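Local coordinates for protein putative esterase (Bacteroides intestinalis DSM 17393, PDB 5VOL) that acts as a ferulic acid esterase of carbohydrate esterase family 1, probably releasing ferulate from arabinoxylan, at residues Q38-K43 against K123-G128; Y44-L49 against E81-T86; G52-N57 against G90-L95. All blocks are in the same frame, centred on the assembly; numbering follows the deposited sequence.

Following the chain from its N terminus, residues 38-43 come first, in the loop that leads to strand 46-50, and contact 1 closes the longest of the three loops by bringing them to residues 123-128 after helix 108-123. Contacts 2 and 3 both fall within that span. They cross each other, because the order 44-49, 52-57, 81-86, 90-95 alternates between them. Contacts 1 and 2 touch through the Lys42-Glu81 salt bridge, whereas contacts 1 and 3 have centres about 31 Å apart. Contact 1 ties the approach to strand 46-50 to the loop before strand 133-138, contact 2 pairs strands 46-50 and 83-87, and contact 3 joins the loops at the C-terminal end of that pair.

Contact 1. Residues Q38-K43 against K123-G128; sequences QNKEKK and KYRVIG
The guanidinium of Arg125 has Lys40 O over one face, 3.3 Å above its plane and off centre, and Lys42 O at its edge, in plane. The edge contact is a side-on grip: NE and NH2 both donate to Lys42 O, NE at 3.0 Å with an N-H...O angle of 161° and NH2 at 3.3 Å on a more bent path. Asn39 O approaches NH2 too, but at a poor angle for bonding; NH2 also donates to Phe36 O, and Phe36 adds a cation-pi contact. An alanine here would take away both N-H donors to Lys42 O and is likely to leave the turn less firmly tied to the 123-128 loop. Lys43 CA comes within 3.2 Å of Arg125 O in a CA-H...O contact. A bend at chi2 (-66°) folds the Lys43 chain back so that CD packs 3.7 Å from Arg125 CB, and two waters, each held only weakly by NZ, donate to Val126 O and Ile127 O. Residues 39-42 form a type I beta turn. An arginine thus grips the last carbonyl of the turn, Lys42 O, where two surface loops lead into strands 46-50 and 133-138, neighbours in the central sheet of the alpha/beta-hydrolase fold.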
loop_
_atom_site.group_PDB
_atom_site.type_symbol
_atom_site.label_atom_id
_atom_site.label_comp_id
_atom_site.label_asym_id
_atom_site.label_seq_id
_atom_site.Cartn_x
_atom_site.Cartn_y
_atom_site.Cartn_z
ATOM N N GLN C 38 -28.183 -18.588 -1.378
ATOM C CA GLN C 38 -28.237 -19.019 -2.766
ATOM C C GLN C 38 -27.832 -20.478 -2.928
ATOM O O GLN C 38 -28.477 -21.233 -3.648
ATOM C CB GLN C 38 -27.340 -18.116 -3.608
ATOM C CG GLN C 38 -26.991 -18.661 -4.961
ATOM C CD GLN C 38 -25.975 -17.794 -5.663
ATOM O OE1 GLN C 38 -24.786 -17.825 -5.338
ATOM N NE2 GLN C 38 -26.440 -16.999 -6.622
ATOM N N ASN C 39 -26.757 -20.870 -2.257
ATOM C CA ASN C 39 -26.322 -22.256 -2.261
ATOM C C ASN C 39 -26.464 -22.845 -0.867
ATOM O O ASN C 39 -25.491 -22.939 -0.117
ATOM C CB ASN C 39 -24.881 -22.368 -2.746
ATOM C CG ASN C 39 -24.479 -23.799 -3.047
ATOM O OD1 ASN C 39 -25.068 -24.750 -2.522
ATOM N ND2 ASN C 39 -23.473 -23.961 -3.902
ATOM N N LYS C 40 -27.683 -23.261 -0.535
ATOM C CA LYS C 40 -28.016 -23.714 0.811
ATOM C C LYS C 40 -27.215 -24.928 1.297
ATOM O O LYS C 40 -27.293 -25.296 2.468
ATOM C CB LYS C 40 -29.513 -24.016 0.878
ATOM C CG LYS C 40 -30.384 -22.778 0.694
ATOM C CD LYS C 40 -30.421 -21.971 1.978
ATOM C CE LYS C 40 -31.091 -20.619 1.787
ATOM N NZ LYS C 40 -32.457 -20.739 1.213
ATOM N N GLU C 41 -26.432 -25.537 0.418
ATOM C CA GLU C 41 -25.625 -26.691 0.814
ATOM C C GLU C 41 -24.152 -26.341 1.031
ATOM O O GLU C 41 -23.376 -27.177 1.489
ATOM C CB GLU C 41 -25.728 -27.809 -0.231
ATOM C CG GLU C 41 -26.852 -28.814 0.020
ATOM C CD GLU C 41 -28.218 -28.275 -0.375
ATOM O OE1 GLU C 41 -28.311 -27.578 -1.410
ATOM O OE2 GLU C 41 -29.196 -28.550 0.354
ATOM N N LYS C 42 -23.759 -25.118 0.691
ATOM C CA LYS C 42 -22.363 -24.726 0.838
ATOM C C LYS C 42 -21.965 -24.620 2.309
ATOM O O LYS C 42 -22.695 -24.064 3.115
ATOM C CB LYS C 42 -22.104 -23.399 0.120
ATOM C CG LYS C 42 -20.630 -23.036 0.007
ATOM C CD LYS C 42 -20.415 -21.867 -0.944
ATOM C CE LYS C 42 -18.941 -21.484 -1.028
ATOM N NZ LYS C 42 -18.724 -20.227 -1.821
ATOM N N LYS C 43 -20.809 -25.175 2.651
ATOM C CA LYS C 43 -20.230 -25.008 3.978
ATOM C C LYS C 43 -19.053 -24.039 3.882
ATOM O O LYS C 43 -18.420 -23.950 2.836
ATOM C CB LYS C 43 -19.766 -26.344 4.550
ATOM C CG LYS C 43 -20.870 -27.396 4.694
ATOM C CD LYS C 43 -21.905 -26.984 5.732
ATOM C CE LYS C 43 -22.633 -28.203 6.322
ATOM N NZ LYS C 43 -21.765 -28.993 7.262
ATOM N N LYS C 123 -25.474 -23.658 13.032
ATOM C CA LYS C 123 -26.502 -22.784 12.484
ATOM C C LYS C 123 -26.067 -22.117 11.184
ATOM O O LYS C 123 -26.876 -21.919 10.280
ATOM C CB LYS C 123 -26.884 -21.715 13.503
ATOM C CG LYS C 123 -27.903 -20.718 12.997
ATOM C CD LYS C 123 -28.618 -20.061 14.170
ATOM C CE LYS C 123 -29.791 -19.213 13.704
ATOM N NZ LYS C 123 -30.601 -18.756 14.854
ATOM N N TYR C 124 -24.792 -21.756 11.095
ATOM C CA TYR C 124 -24.327 -20.982 9.939
ATOM C C TYR C 124 -23.417 -21.808 9.035
ATOM O O TYR C 124 -22.610 -21.258 8.276
ATOM C CB TYR C 124 -23.642 -19.687 10.417
ATOM C CG TYR C 124 -24.594 -18.813 11.198
ATOM C CD1 TYR C 124 -25.649 -18.168 10.560
ATOM C CD2 TYR C 124 -24.476 -18.668 12.577
ATOM C CE1 TYR C 124 -26.543 -17.397 11.258
ATOM C CE2 TYR C 124 -25.377 -17.896 13.291
ATOM C CZ TYR C 124 -26.406 -17.257 12.626
ATOM O OH TYR C 124 -27.304 -16.467 13.315
ATOM N N ARG C 125 -23.570 -23.130 9.115
ATOM C CA ARG C 125 -22.973 -24.075 8.162
ATOM C C ARG C 125 -21.461 -23.928 7.996
ATOM O O ARG C 125 -20.951 -23.785 6.881
ATOM C CB ARG C 125 -23.652 -23.937 6.797
ATOM C CG ARG C 125 -25.135 -23.630 6.886
ATOM C CD ARG C 125 -25.872 -24.051 5.636
ATOM N NE ARG C 125 -25.295 -23.474 4.429
ATOM C CZ ARG C 125 -25.821 -22.456 3.756
ATOM N NH1 ARG C 125 -26.941 -21.884 4.168
ATOM N NH2 ARG C 125 -25.221 -22.015 2.658
ATOM N N VAL C 126 -20.756 -23.967 9.118
ATOM C CA VAL C 126 -19.306 -23.899 9.128
ATOM C C VAL C 126 -18.738 -25.299 8.913
ATOM O O VAL C 126 -19.297 -26.271 9.409
ATOM C CB VAL C 126 -18.796 -23.299 10.453
ATOM C CG1 VAL C 126 -17.329 -23.592 10.665
ATOM C CG2 VAL C 126 -19.094 -21.786 10.505
ATOM N N ILE C 127 -17.647 -25.404 8.155
ATOM C CA ILE C 127 -17.058 -26.703 7.840
ATOM C C ILE C 127 -16.793 -27.504 9.114
ATOM O O ILE C 127 -17.098 -28.693 9.181
ATOM C CB ILE C 127 -15.755 -26.550 7.023
ATOM C CG1 ILE C 127 -16.076 -25.993 5.638
ATOM C CG2 ILE C 127 -15.035 -27.883 6.906
ATOM C CD1 ILE C 127 -14.860 -25.523 4.856
ATOM N N GLY C 128 -16.254 -26.846 10.132
ATOM C CA GLY C 128 -16.214 -27.430 11.459
ATOM C C GLY C 128 -14.901 -28.057 11.867
ATOM O O GLY C 128 -14.816 -28.663 12.937
HETATM O O HOH W 1 -22.030 -27.327 10.240
HETATM O O HOH W 2 -18.622 -30.066 7.417
#

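Contact 2. Residues Y44-L49 against E81-T86; sequences YPVLYL and EMIIVT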
loop_
_atom_site.group_PDB
_atom_site.type_symbol
_atom_site.label_atom_id
_atom_site.label_comp_id
_atom_site.label_asym_id
_atom_site.label_seq_id
_atom_site.Cartn_x
_atom_site.Cartn_y
_atom_site.Cartn_z
ATOM N N TYR C 44 -18.753 -23.344 4.978
ATOM C CA TYR C 44 -17.783 -22.251 4.964
ATOM C C TYR C 44 -16.720 -22.353 6.048
ATOM O O TYR C 44 -16.959 -22.933 7.113
ATOM C CB TYR C 44 -18.504 -20.914 5.128
ATOM C CG TYR C 44 -19.599 -20.639 4.127
ATOM C CD1 TYR C 44 -19.318 -20.034 2.901
ATOM C CD2 TYR C 44 -20.913 -20.966 4.407
ATOM C CE1 TYR C 44 -20.326 -19.765 1.991
ATOM C CE2 TYR C 44 -21.926 -20.707 3.500
ATOM C CZ TYR C 44 -21.628 -20.111 2.297
ATOM O OH TYR C 44 -22.645 -19.858 1.406
ATOM N N PRO C 45 -15.537 -21.775 5.794
ATOM C CA PRO C 45 -14.647 -21.565 6.930
ATOM C C PRO C 45 -15.213 -20.473 7.840
ATOM O O PRO C 45 -16.179 -19.801 7.472
ATOM C CB PRO C 45 -13.318 -21.140 6.288
ATOM C CG PRO C 45 -13.634 -20.812 4.879
ATOM C CD PRO C 45 -14.885 -21.500 4.496
ATOM N N VAL C 46 -14.633 -20.319 9.022
ATOM C CA VAL C 46 -15.110 -19.311 9.952
ATOM C C VAL C 46 -13.950 -18.551 10.573
ATOM O O VAL C 46 -12.889 -19.115 10.872
ATOM C CB VAL C 46 -15.994 -19.923 11.079
ATOM C CG1 VAL C 46 -15.179 -20.854 11.955
ATOM C CG2 VAL C 46 -16.617 -18.809 11.921
ATOM N N LEU C 47 -14.164 -17.248 10.723
ATOM C CA LEU C 47 -13.275 -16.388 11.478
ATOM C C LEU C 47 -14.027 -15.838 12.698
ATOM O O LEU C 47 -15.051 -15.163 12.551
ATOM C CB LEU C 47 -12.758 -15.222 10.613
ATOM C CG LEU C 47 -11.969 -14.144 11.368
ATOM C CD1 LEU C 47 -10.663 -14.716 11.896
ATOM C CD2 LEU C 47 -11.689 -12.930 10.457
ATOM N N TYR C 48 -13.518 -16.124 13.893
ATOM C CA TYR C 48 -14.024 -15.471 15.098
ATOM C C TYR C 48 -13.297 -14.141 15.245
ATOM O O TYR C 48 -12.079 -14.089 15.332
ATOM C CB TYR C 48 -13.852 -16.382 16.328
ATOM C CG TYR C 48 -14.733 -17.603 16.191
ATOM C CD1 TYR C 48 -16.070 -17.558 16.581
ATOM C CD2 TYR C 48 -14.252 -18.775 15.611
ATOM C CE1 TYR C 48 -16.901 -18.657 16.416
ATOM C CE2 TYR C 48 -15.073 -19.873 15.441
ATOM C CZ TYR C 48 -16.393 -19.811 15.854
ATOM O OH TYR C 48 -17.219 -20.898 15.679
ATOM N N LEU C 49 -14.050 -13.056 15.225
ATOM C CA LEU C 49 -13.444 -11.730 15.245
ATOM C C LEU C 49 -13.894 -10.959 16.499
ATOM O O LEU C 49 -15.028 -10.499 16.579
ATOM C CB LEU C 49 -13.819 -10.972 13.974
ATOM C CG LEU C 49 -13.241 -9.571 13.734
ATOM C CD1 LEU C 49 -11.721 -9.630 13.663
ATOM C CD2 LEU C 49 -13.796 -9.032 12.428
ATOM N N GLU C 81 -15.039 -16.640 0.647
ATOM C CA GLU C 81 -16.242 -16.482 1.441
ATOM C C GLU C 81 -16.057 -17.228 2.766
ATOM O O GLU C 81 -15.511 -18.326 2.808
ATOM C CB GLU C 81 -17.465 -16.994 0.699
ATOM C CG GLU C 81 -17.862 -16.168 -0.498
ATOM C CD GLU C 81 -19.221 -16.583 -1.011
ATOM O OE1 GLU C 81 -19.456 -17.803 -1.091
ATOM O OE2 GLU C 81 -20.059 -15.711 -1.301
ATOM N N MET C 82 -16.475 -16.604 3.855
ATOM C CA MET C 82 -16.313 -17.198 5.173
ATOM C C MET C 82 -17.352 -16.611 6.115
ATOM O O MET C 82 -17.822 -15.491 5.910
ATOM C CB MET C 82 -14.901 -16.951 5.729
ATOM C CG MET C 82 -14.628 -15.487 6.190
ATOM S SD MET C 82 -12.905 -15.198 6.684
ATOM C CE MET C 82 -12.171 -14.737 5.091
ATOM N N ILE C 83 -17.715 -17.384 7.130
ATOM C CA ILE C 83 -18.542 -16.883 8.228
ATOM C C ILE C 83 -17.643 -16.054 9.144
ATOM O O ILE C 83 -16.540 -16.487 9.501
ATOM C CB ILE C 83 -19.205 -18.045 9.036
ATOM C CG1 ILE C 83 -19.974 -18.990 8.102
ATOM C CG2 ILE C 83 -20.101 -17.502 10.141
ATOM C CD1 ILE C 83 -21.127 -18.340 7.360
ATOM N N ILE C 84 -18.088 -14.854 9.500
ATOM C CA ILE C 84 -17.349 -14.050 10.455
ATOM C C ILE C 84 -18.281 -13.737 11.634
ATOM O O ILE C 84 -19.420 -13.307 11.440
ATOM C CB ILE C 84 -16.812 -12.743 9.834
ATOM C CG1 ILE C 84 -15.988 -13.042 8.579
ATOM C CG2 ILE C 84 -15.893 -12.011 10.819
ATOM C CD1 ILE C 84 -15.604 -11.782 7.833
ATOM N N VAL C 85 -17.810 -13.952 12.853
ATOM C CA VAL C 85 -18.715 -13.759 13.993
ATOM C C VAL C 85 -18.029 -13.099 15.180
ATOM O O VAL C 85 -16.879 -13.401 15.511
ATOM C CB VAL C 85 -19.331 -15.102 14.435
ATOM C CG1 VAL C 85 -18.248 -16.027 14.878
ATOM C CG2 VAL C 85 -20.370 -14.903 15.562
ATOM N N THR C 86 -18.765 -12.184 15.809
ATOM C CA THR C 86 -18.297 -11.447 16.970
ATOM C C THR C 86 -19.308 -11.652 18.104
ATOM O O THR C 86 -20.449 -11.199 17.992
ATOM C CB THR C 86 -18.162 -9.945 16.665
ATOM O OG1 THR C 86 -17.262 -9.748 15.558
ATOM C CG2 THR C 86 -17.657 -9.177 17.910
#
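Thr86 OG1 donates to Leu49 O at 2.6 Å, the shortest polar bond here, reaching the oxygen in the carbonyl plane; the hydroxyl can do so because it stands beside its own backbone N, anti to the carbonyl carbon (chi1 -58°). Before it runs regular parallel pairing, the strand axes 21° from exact alignment: Ile83 N to Pro45 O, Leu47 N to Ile83 O at 2.8 Å, Val85 N to Leu47 O and Leu49 N to Val85 O at 2.9 Å. Val46, Tyr48, Ile83 and Val85 occupy one face of the sheet. There Val46 CG2 packs 4.0 Å from Ile83 CB, and the Tyr48 hydroxyl bonds Glu121. Leu47 and Ile84 point to the other face, where helices 66-76 and 254-271 pack; Ile84 CG2 touches Leu49 CB at 3.9 Å. At the start of the pair, Glu81 OE1 lies in the plane of the Tyr44 ring at its edge, 3.8 Å from CE1, with the carboxylate turned 64° to the ring. That oxygen forms a salt bridge with Lys42 and a hydrogen bond with Ser35. Chemically, the strands of this beta-alpha-beta crossover satisfy the backbone groups that face each other, Val46 and Tyr48 turn theirs toward strand 133-138 and its approach, and the Glu81 carboxylate, matched by Lys42, probably stays ionised.

Contact 3. Residues G52-N57 against G90-L95; sequences GMWETN and GGNIHL. With IPA (isopropyl alcohol), chain T.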
loop_
_atom_site.group_PDB
_atom_site.type_symbol
_atom_site.label_atom_id
_atom_site.label_comp_id
_atom_site.label_asym_id
_atom_site.label_seq_id
_atom_site.Cartn_x
_atom_site.Cartn_y
_atom_site.Cartn_z
ATOM N N GLY C 52 -12.908 -5.196 21.530
ATOM C CA GLY C 52 -12.052 -4.753 22.615
ATOM C C GLY C 52 -12.832 -4.466 23.889
ATOM O O GLY C 52 -14.058 -4.576 23.911
ATOM N N MET C 53 -12.119 -4.088 24.942
ATOM C CA MET C 53 -12.761 -3.700 26.206
ATOM C C MET C 53 -13.700 -2.506 25.997
ATOM O O MET C 53 -13.453 -1.670 25.124
ATOM C CB MET C 53 -11.701 -3.373 27.254
ATOM C CG MET C 53 -12.239 -3.289 28.693
ATOM S SD MET C 53 -10.903 -2.977 29.870
ATOM C CE MET C 53 -10.571 -1.249 29.555
ATOM N N TRP C 54 -14.777 -2.454 26.782
ATOM C CA TRP C 54 -15.813 -1.416 26.698
ATOM C C TRP C 54 -16.775 -1.609 25.528
ATOM O O TRP C 54 -17.884 -1.075 25.538
ATOM C CB TRP C 54 -15.201 -0.022 26.570
ATOM C CG TRP C 54 -14.519 0.551 27.766
ATOM C CD1 TRP C 54 -13.174 0.522 28.043
ATOM C CD2 TRP C 54 -15.130 1.318 28.822
ATOM N NE1 TRP C 54 -12.921 1.207 29.216
ATOM C CE2 TRP C 54 -14.103 1.701 29.710
ATOM C CE3 TRP C 54 -16.447 1.704 29.102
ATOM C CZ2 TRP C 54 -14.355 2.453 30.867
ATOM C CZ3 TRP C 54 -16.695 2.449 30.247
ATOM C CH2 TRP C 54 -15.653 2.815 31.115
ATOM N N GLU C 55 -16.345 -2.349 24.508
ATOM C CA GLU C 55 -17.135 -2.530 23.289
ATOM C C GLU C 55 -18.119 -3.696 23.397
ATOM O O GLU C 55 -18.024 -4.512 24.302
ATOM C CB GLU C 55 -16.194 -2.746 22.082
ATOM C CG GLU C 55 -15.317 -1.527 21.798
ATOM C CD GLU C 55 -14.319 -1.729 20.656
ATOM O OE1 GLU C 55 -14.026 -2.889 20.275
ATOM O OE2 GLU C 55 -13.818 -0.710 20.148
ATOM N N THR C 56 -19.063 -3.762 22.466
ATOM C CA THR C 56 -19.940 -4.912 22.351
ATOM C C THR C 56 -19.909 -5.463 20.914
ATOM O O THR C 56 -19.196 -4.936 20.050
ATOM C CB THR C 56 -21.385 -4.554 22.777
ATOM O OG1 THR C 56 -21.880 -3.478 21.981
ATOM C CG2 THR C 56 -21.408 -4.109 24.244
ATOM N N ASN C 57 -20.698 -6.507 20.668
ATOM C CA ASN C 57 -20.602 -7.304 19.437
ATOM C C ASN C 57 -20.757 -6.568 18.099
ATOM O O ASN C 57 -20.174 -7.002 17.114
ATOM C CB ASN C 57 -21.631 -8.451 19.487
ATOM C CG ASN C 57 -23.016 -7.974 19.877
ATOM O OD1 ASN C 57 -23.251 -7.592 21.030
ATOM N ND2 ASN C 57 -23.944 -7.981 18.921
ATOM N N GLY C 90 -18.398 -7.792 26.234
ATOM C CA GLY C 90 -18.087 -6.503 26.831
ATOM C C GLY C 90 -19.256 -5.644 27.263
ATOM O O GLY C 90 -20.287 -6.149 27.702
ATOM N N GLY C 91 -19.072 -4.331 27.136
ATOM C CA GLY C 91 -19.990 -3.338 27.660
ATOM C C GLY C 91 -19.281 -2.452 28.676
ATOM O O GLY C 91 -18.074 -2.590 28.885
ATOM N N ASN C 92 -20.023 -1.539 29.302
ATOM C CA ASN C 92 -19.473 -0.671 30.353
ATOM C C ASN C 92 -18.735 -1.482 31.420
ATOM O O ASN C 92 -19.305 -2.372 32.037
ATOM C CB ASN C 92 -20.594 0.161 30.990
ATOM C CG ASN C 92 -20.073 1.205 31.979
ATOM O OD1 ASN C 92 -19.312 0.893 32.894
ATOM N ND2 ASN C 92 -20.487 2.449 31.792
ATOM N N ILE C 93 -17.462 -1.180 31.633
ATOM C CA ILE C 93 -16.635 -2.044 32.466
ATOM C C ILE C 93 -17.022 -1.982 33.944
ATOM O O ILE C 93 -16.618 -2.840 34.725
ATOM C CB ILE C 93 -15.136 -1.701 32.327
ATOM C CG1 ILE C 93 -14.871 -0.257 32.754
ATOM C CG2 ILE C 93 -14.656 -1.956 30.886
ATOM C CD1 ILE C 93 -13.402 0.082 32.877
ATOM N N HIS C 94 -17.802 -0.976 34.326
ATOM C CA HIS C 94 -18.231 -0.865 35.721
ATOM C C HIS C 94 -19.542 -1.610 35.955
ATOM O O HIS C 94 -19.906 -1.881 37.093
ATOM C CB HIS C 94 -18.366 0.610 36.130
ATOM C CG HIS C 94 -17.137 1.425 35.864
ATOM N ND1 HIS C 94 -15.954 1.232 36.546
ATOM C CD2 HIS C 94 -16.900 2.421 34.976
ATOM C CE1 HIS C 94 -15.043 2.076 36.092
ATOM N NE2 HIS C 94 -15.591 2.808 35.139
ATOM N N LEU C 95 -20.240 -1.955 34.877
ATOM C CA LEU C 95 -21.540 -2.610 34.980
ATOM C C LEU C 95 -21.518 -4.035 34.451
ATOM O O LEU C 95 -22.191 -4.909 34.998
ATOM C CB LEU C 95 -22.611 -1.825 34.213
ATOM C CG LEU C 95 -22.827 -0.334 34.479
ATOM C CD1 LEU C 95 -24.040 0.155 33.701
ATOM C CD2 LEU C 95 -23.001 -0.074 35.945
HETATM C C1 IPA T . -10.982 0.311 24.154
HETATM C C2 IPA T . -11.459 0.618 22.734
HETATM C C3 IPA T . -10.871 1.920 22.183
HETATM O O2 IPA T . -11.117 -0.485 21.907
#
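Two loops leaving the C-terminal ends of the parallel strands 46-50 and 83-87 meet here, on the side of an alpha/beta-hydrolase sheet where active sites usually lie. The first is a type II beta turn from Gly52 to Glu55, with Trp54 at its third position, at positive phi. Ile93 packs against the Trp54 indole: its CG1 sits 3.7 Å from the centroid of the six-membered ring, 24° off the normal, a CH-pi contact over the face. The same CG1 lies over the centre of the His94 ring, 3.9 Å above that plane, so one methylene lies against two rings whose planes stand 80° apart. Its place between the backbone N and the carbonyl carbon (chi1 60°) puts it there, while Ile93 CG2 reaches Met53 CG at 3.5 Å. Backbone meets backbone as well, with Gly90 CA 3.2 Å from Glu55 O; a side chain at Gly90 would run into that oxygen. Each loop is braced internally. Glu55 OE1 accepts from Gly52 N at 2.9 Å, from above the carboxylate plane, and Asn92 OD1 accepts from His94 N at 2.8 Å, an Asx turn. The second carboxylate oxygen, Glu55 OE2, bonds Trp254 and holds an isopropanol weakly, O2 at 3.2 Å; the alcohol probably comes from the crystallisation liquor. Asn98 joins the loops by bonding Trp54 N and Gly91 O. The Met53 side chain comes close to residues that may form a Ser-His-Asp triad, consistent with the loop position that in alpha/beta hydrolases commonly helps form the oxyanion hole.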